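Local coordinates for transcriptional regulator (Aquifex aeolicus, PDB 2EH3), which probably binds DNA through an N-terminal helix-turn-helix domain and regulates transcription as a member of the TetR/AcrR family, at residues A[45-48]-A[49-53]; A[7-10]-A[11-14]. One frame throughout, in Å; residues are numbered along the deposited sequence.

Contact 1 (A[45-48]-A[49-53])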
loop_
_atom_site.group_PDB
_atom_site.type_symbol
_atom_site.label_atom_id
_atom_site.label_comp_id
_atom_site.label_asym_id
_atom_site.label_seq_id
_atom_site.Cartn_x
_atom_site.Cartn_y
_atom_site.Cartn_z
ATOM N N SER A 45 0.139 -3.053 -28.105
ATOM C CA SER A 45 -0.256 -4.105 -27.188
ATOM C C SER A 45 -1.034 -3.569 -25.992
ATOM O O SER A 45 -1.066 -2.369 -25.736
ATOM C CB SER A 45 0.988 -4.795 -26.647
ATOM O OG SER A 45 1.750 -3.849 -25.916
ATOM N N LYS A 46 -1.649 -4.493 -25.263
ATOM C CA LYS A 46 -2.386 -4.162 -24.058
ATOM C C LYS A 46 -1.366 -3.558 -23.064
ATOM O O LYS A 46 -1.689 -2.656 -22.295
ATOM C CB LYS A 46 -2.998 -5.439 -23.487
ATOM C CG LYS A 46 -4.296 -5.260 -22.790
ATOM C CD LYS A 46 -4.889 -6.621 -22.436
ATOM C CE LYS A 46 -4.885 -6.809 -20.938
ATOM N NZ LYS A 46 -5.544 -8.076 -20.508
ATOM N N GLU A 47 -0.139 -4.086 -23.072
ATOM C CA GLU A 47 0.930 -3.604 -22.192
ATOM C C GLU A 47 1.254 -2.131 -22.468
ATOM O O GLU A 47 1.406 -1.331 -21.517
ATOM C CB GLU A 47 2.190 -4.475 -22.364
ATOM C CG GLU A 47 3.405 -3.988 -21.552
ATOM C CD GLU A 47 4.522 -5.029 -21.485
ATOM O OE1 GLU A 47 4.366 -6.113 -22.076
ATOM O OE2 GLU A 47 5.555 -4.772 -20.832
ATOM N N GLU A 48 1.354 -1.764 -23.751
ATOM C CA GLU A 48 1.624 -0.367 -24.105
ATOM C C GLU A 48 0.486 0.503 -23.606
ATOM O O GLU A 48 0.704 1.621 -23.139
ATOM C CB GLU A 48 1.749 -0.143 -25.622
ATOM C CG GLU A 48 3.072 -0.509 -26.244
ATOM C CD GLU A 48 3.277 0.065 -27.656
ATOM O OE1 GLU A 48 4.338 -0.248 -28.243
ATOM O OE2 GLU A 48 2.405 0.811 -28.178
ATOM N N LEU A 49 -0.743 -0.003 -23.734
ATOM C CA LEU A 49 -1.907 0.739 -23.291
ATOM C C LEU A 49 -1.916 1.085 -21.802
ATOM O O LEU A 49 -2.133 2.231 -21.441
ATOM C CB LEU A 49 -3.184 -0.042 -23.653
ATOM C CG LEU A 49 -4.500 0.428 -23.030
ATOM C CD1 LEU A 49 -4.950 1.794 -23.622
ATOM C CD2 LEU A 49 -5.552 -0.647 -23.321
ATOM N N ILE A 50 -1.713 0.106 -20.925
ATOM C CA ILE A 50 -1.751 0.448 -19.506
ATOM C C ILE A 50 -0.554 1.320 -19.141
ATOM O O ILE A 50 -0.669 2.211 -18.301
ATOM C CB ILE A 50 -1.818 -0.824 -18.602
ATOM C CG1 ILE A 50 -2.077 -0.408 -17.135
ATOM C CG2 ILE A 50 -0.593 -1.641 -18.780
ATOM C CD1 ILE A 50 -2.535 -1.588 -16.251
ATOM N N THR A 51 0.574 1.098 -19.799
ATOM C CA THR A 51 1.756 1.897 -19.512
ATOM C C THR A 51 1.450 3.362 -19.846
ATOM O O THR A 51 1.797 4.248 -19.072
ATOM C CB THR A 51 2.977 1.373 -20.309
ATOM O OG1 THR A 51 3.247 0.013 -19.929
ATOM C CG2 THR A 51 4.228 2.195 -19.996
ATOM N N GLU A 52 0.761 3.608 -20.961
ATOM C CA GLU A 52 0.419 4.979 -21.347
ATOM C C GLU A 52 -0.554 5.630 -20.374
ATOM O O GLU A 52 -0.460 6.829 -20.112
ATOM C CB GLU A 52 -0.151 4.997 -22.766
ATOM C CG GLU A 52 -0.578 6.397 -23.270
ATOM C CD GLU A 52 0.584 7.348 -23.514
ATOM O OE1 GLU A 52 1.738 6.884 -23.509
ATOM O OE2 GLU A 52 0.329 8.560 -23.729
ATOM N N ILE A 53 -1.501 4.853 -19.855
ATOM C CA ILE A 53 -2.477 5.353 -18.885
ATOM C C ILE A 53 -1.723 5.886 -17.671
ATOM O O ILE A 53 -2.001 6.986 -17.181
ATOM C CB ILE A 53 -3.445 4.218 -18.419
ATOM C CG1 ILE A 53 -4.414 3.874 -19.550
ATOM C CG2 ILE A 53 -4.214 4.642 -17.175
ATOM C CD1 ILE A 53 -5.350 2.734 -19.202
#
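Ser45 and Leu49 span the first turn of helix 46-67, Leu49 N donating to Ser45 O. Ser45 is the N-cap: its OG accepts from Glu48 N at 3.0 Å with an N-H...O angle of 159°, which ties off an amide that has no earlier helical carbonyl to meet. Lys46 takes part through its backbone, its O receiving Ile50 N. Its side chain makes a cation-pi contact with Tyr20, and NZ donates to the carbonyl oxygens of Tyr20 and Thr23.

Glu47 O is gripped twice by the same residue. Thr51 N reaches it at 3.1 Å and Thr51 OG1 at 2.8 Å, the two donors coming from opposite faces of the carbonyl plane, with the hydroxyl tilted 34° out of it. Thr51 puts OG1 there by holding it beside its own backbone N (chi1 -61°), which folds the hydroxyl back over the preceding turn. Ile50 CG2 also rests against Glu47 O, at 3.4 Å. Glu48 closes the segment: its O takes Glu52 N at 2.9 Å, while its extended side chain swings back so that OE2 accepts from Lys44 N. Salt bridges tie Glu47 to Lys103 and Glu52 to Arg56.

The chemistry is that of a helix start in the DNA-binding domain of a TetR-type regulator. Serine satisfies an amide of the first turn, threonine adds a second donor to a main-chain carbonyl, and the acidic side chains of Glu47 and Glu48 near this end probably interact favourably with the helix dipole.

Contact 2 (A[7-10]-A[11-14])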
loop_
_atom_site.group_PDB
_atom_site.type_symbol
_atom_site.label_atom_id
_atom_site.label_comp_id
_atom_site.label_asym_id
_atom_site.label_seq_id
_atom_site.Cartn_x
_atom_site.Cartn_y
_atom_site.Cartn_z
ATOM N N ILE A 7 -9.978 5.585 -26.575
ATOM C CA ILE A 7 -9.522 4.259 -26.165
ATOM C C ILE A 7 -8.998 4.352 -24.726
ATOM O O ILE A 7 -9.300 3.500 -23.901
ATOM C CB ILE A 7 -8.402 3.767 -27.087
ATOM C CG1 ILE A 7 -8.975 3.502 -28.474
ATOM C CG2 ILE A 7 -7.748 2.503 -26.530
ATOM C CD1 ILE A 7 -7.916 3.276 -29.551
ATOM N N LEU A 8 -8.203 5.370 -24.432
ATOM C CA LEU A 8 -7.681 5.512 -23.074
ATOM C C LEU A 8 -8.799 5.624 -22.043
ATOM O O LEU A 8 -8.707 5.034 -20.956
ATOM C CB LEU A 8 -6.755 6.734 -22.998
ATOM C CG LEU A 8 -5.396 6.461 -23.638
ATOM C CD1 LEU A 8 -4.665 7.784 -23.902
ATOM C CD2 LEU A 8 -4.583 5.566 -22.722
ATOM N N GLU A 9 -9.851 6.375 -22.364
ATOM C CA GLU A 9 -10.953 6.557 -21.421
ATOM C C GLU A 9 -11.717 5.272 -21.171
ATOM O O GLU A 9 -12.009 4.936 -20.012
ATOM C CB GLU A 9 -11.891 7.680 -21.896
ATOM C CG GLU A 9 -11.233 9.069 -21.845
ATOM C CD GLU A 9 -10.669 9.384 -20.459
ATOM O OE1 GLU A 9 -11.452 9.350 -19.478
ATOM O OE2 GLU A 9 -9.451 9.649 -20.350
ATOM N N VAL A 10 -12.009 4.540 -22.247
ATOM C CA VAL A 10 -12.723 3.280 -22.128
ATOM C C VAL A 10 -11.884 2.266 -21.347
ATOM O O VAL A 10 -12.418 1.526 -20.518
ATOM C CB VAL A 10 -13.061 2.713 -23.534
ATOM C CG1 VAL A 10 -13.517 1.270 -23.444
ATOM C CG2 VAL A 10 -14.180 3.560 -24.168
ATOM N N SER A 11 -10.576 2.239 -21.610
ATOM C CA SER A 11 -9.677 1.266 -20.957
ATOM C C SER A 11 -9.564 1.577 -19.463
ATOM O O SER A 11 -9.544 0.668 -18.628
ATOM C CB SER A 11 -8.282 1.270 -21.619
ATOM O OG SER A 11 -8.355 0.961 -23.009
ATOM N N LYS A 12 -9.492 2.851 -19.119
ATOM C CA LYS A 12 -9.420 3.213 -17.695
ATOM C C LYS A 12 -10.690 2.749 -17.009
ATOM O O LYS A 12 -10.646 2.210 -15.895
ATOM C CB LYS A 12 -9.249 4.734 -17.516
ATOM C CG LYS A 12 -7.835 5.210 -17.735
ATOM C CD LYS A 12 -7.655 6.689 -17.373
ATOM C CE LYS A 12 -8.272 7.577 -18.413
ATOM N NZ LYS A 12 -7.649 8.947 -18.379
ATOM N N GLU A 13 -11.829 2.932 -17.676
ATOM C CA GLU A 13 -13.090 2.503 -17.095
ATOM C C GLU A 13 -13.155 0.990 -16.896
ATOM O O GLU A 13 -13.488 0.535 -15.789
ATOM C CB GLU A 13 -14.266 2.943 -17.983
ATOM C CG GLU A 13 -14.636 4.412 -17.798
ATOM C CD GLU A 13 -14.889 4.753 -16.333
ATOM O OE1 GLU A 13 -15.554 3.944 -15.634
ATOM O OE2 GLU A 13 -14.429 5.828 -15.888
ATOM N N LEU A 14 -12.829 0.223 -17.935
ATOM C CA LEU A 14 -12.888 -1.229 -17.816
ATOM C C LEU A 14 -11.853 -1.776 -16.832
ATOM O O LEU A 14 -12.166 -2.665 -16.059
ATOM C CB LEU A 14 -12.719 -1.914 -19.180
ATOM C CG LEU A 14 -13.882 -1.621 -20.120
ATOM C CD1 LEU A 14 -13.648 -2.377 -21.404
ATOM C CD2 LEU A 14 -15.224 -2.003 -19.461
#
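The carboxylate of Glu9 is met by Lys12 on the syn side of OE2, the ammonium standing 28° out of the carboxylate plane. This i to i+3 salt bridge lies along helix 3-18, the first helix of the three-helix, homeodomain-like DNA-binding domain of the TetR family. Lys12 NZ is 2.8 Å from Glu9 OE2, and Lys12 CE follows at 3.1 Å from the same oxygen, so the end of the lysine runs alongside the acid, both side chains pointing the same way. Glu9 is bent at chi2 (-54°), which folds its carboxylate round toward the lysine; Lys12 bends in its turn at chi3. On its way out, the lysine chain passes over the backbone, with CG 3.3 Å from Leu8 O.

Among the peptide carbonyls, that of Ile7 carries two donors from Ser11. Ser11 N approaches almost in line with the C=O bond, whereas Ser11 OG comes in from above the plane, lifted 41° from it. The buried serine hydroxyl thus finds its acceptor inside its own helix, on the face that packs on Ile28 and Leu49. Leu8 and Lys12 also lean on helix 46-67, through Ile53, and Leu8 touches Arg56 and Phe43. On the side toward helix 25-32, Val10 and Leu14 lie side by side and both reach Arg31, so this one helix bridges two neighbours. Val10 CG1 and Leu14 CD1 meet at 4.2 Å, while Leu14 N donates to Val10 O at 2.9 Å.

Along the chain, contact 2 (7-14, in helix 3-18) closes before contact 1 (45-53, at the start of helix 46-67) opens, with helices 25-32 and 36-42 between them. Their centres are 11 Å apart, and both belong to the TetR-type DNA-binding domain. They meet directly: Leu49 CD2 sits 3.2 Å from Ser11 OG, and Ile53 CG1 packs on Leu8 CD2 at 3.6 Å. The first helix of the domain thus lies against the helix that follows the predicted helix-turn-helix motif. Ile50, in the same turns of helix 46-67, packs on helix 88-99, so this helix touches both the DNA-binding helices and the C-terminal part of the chain.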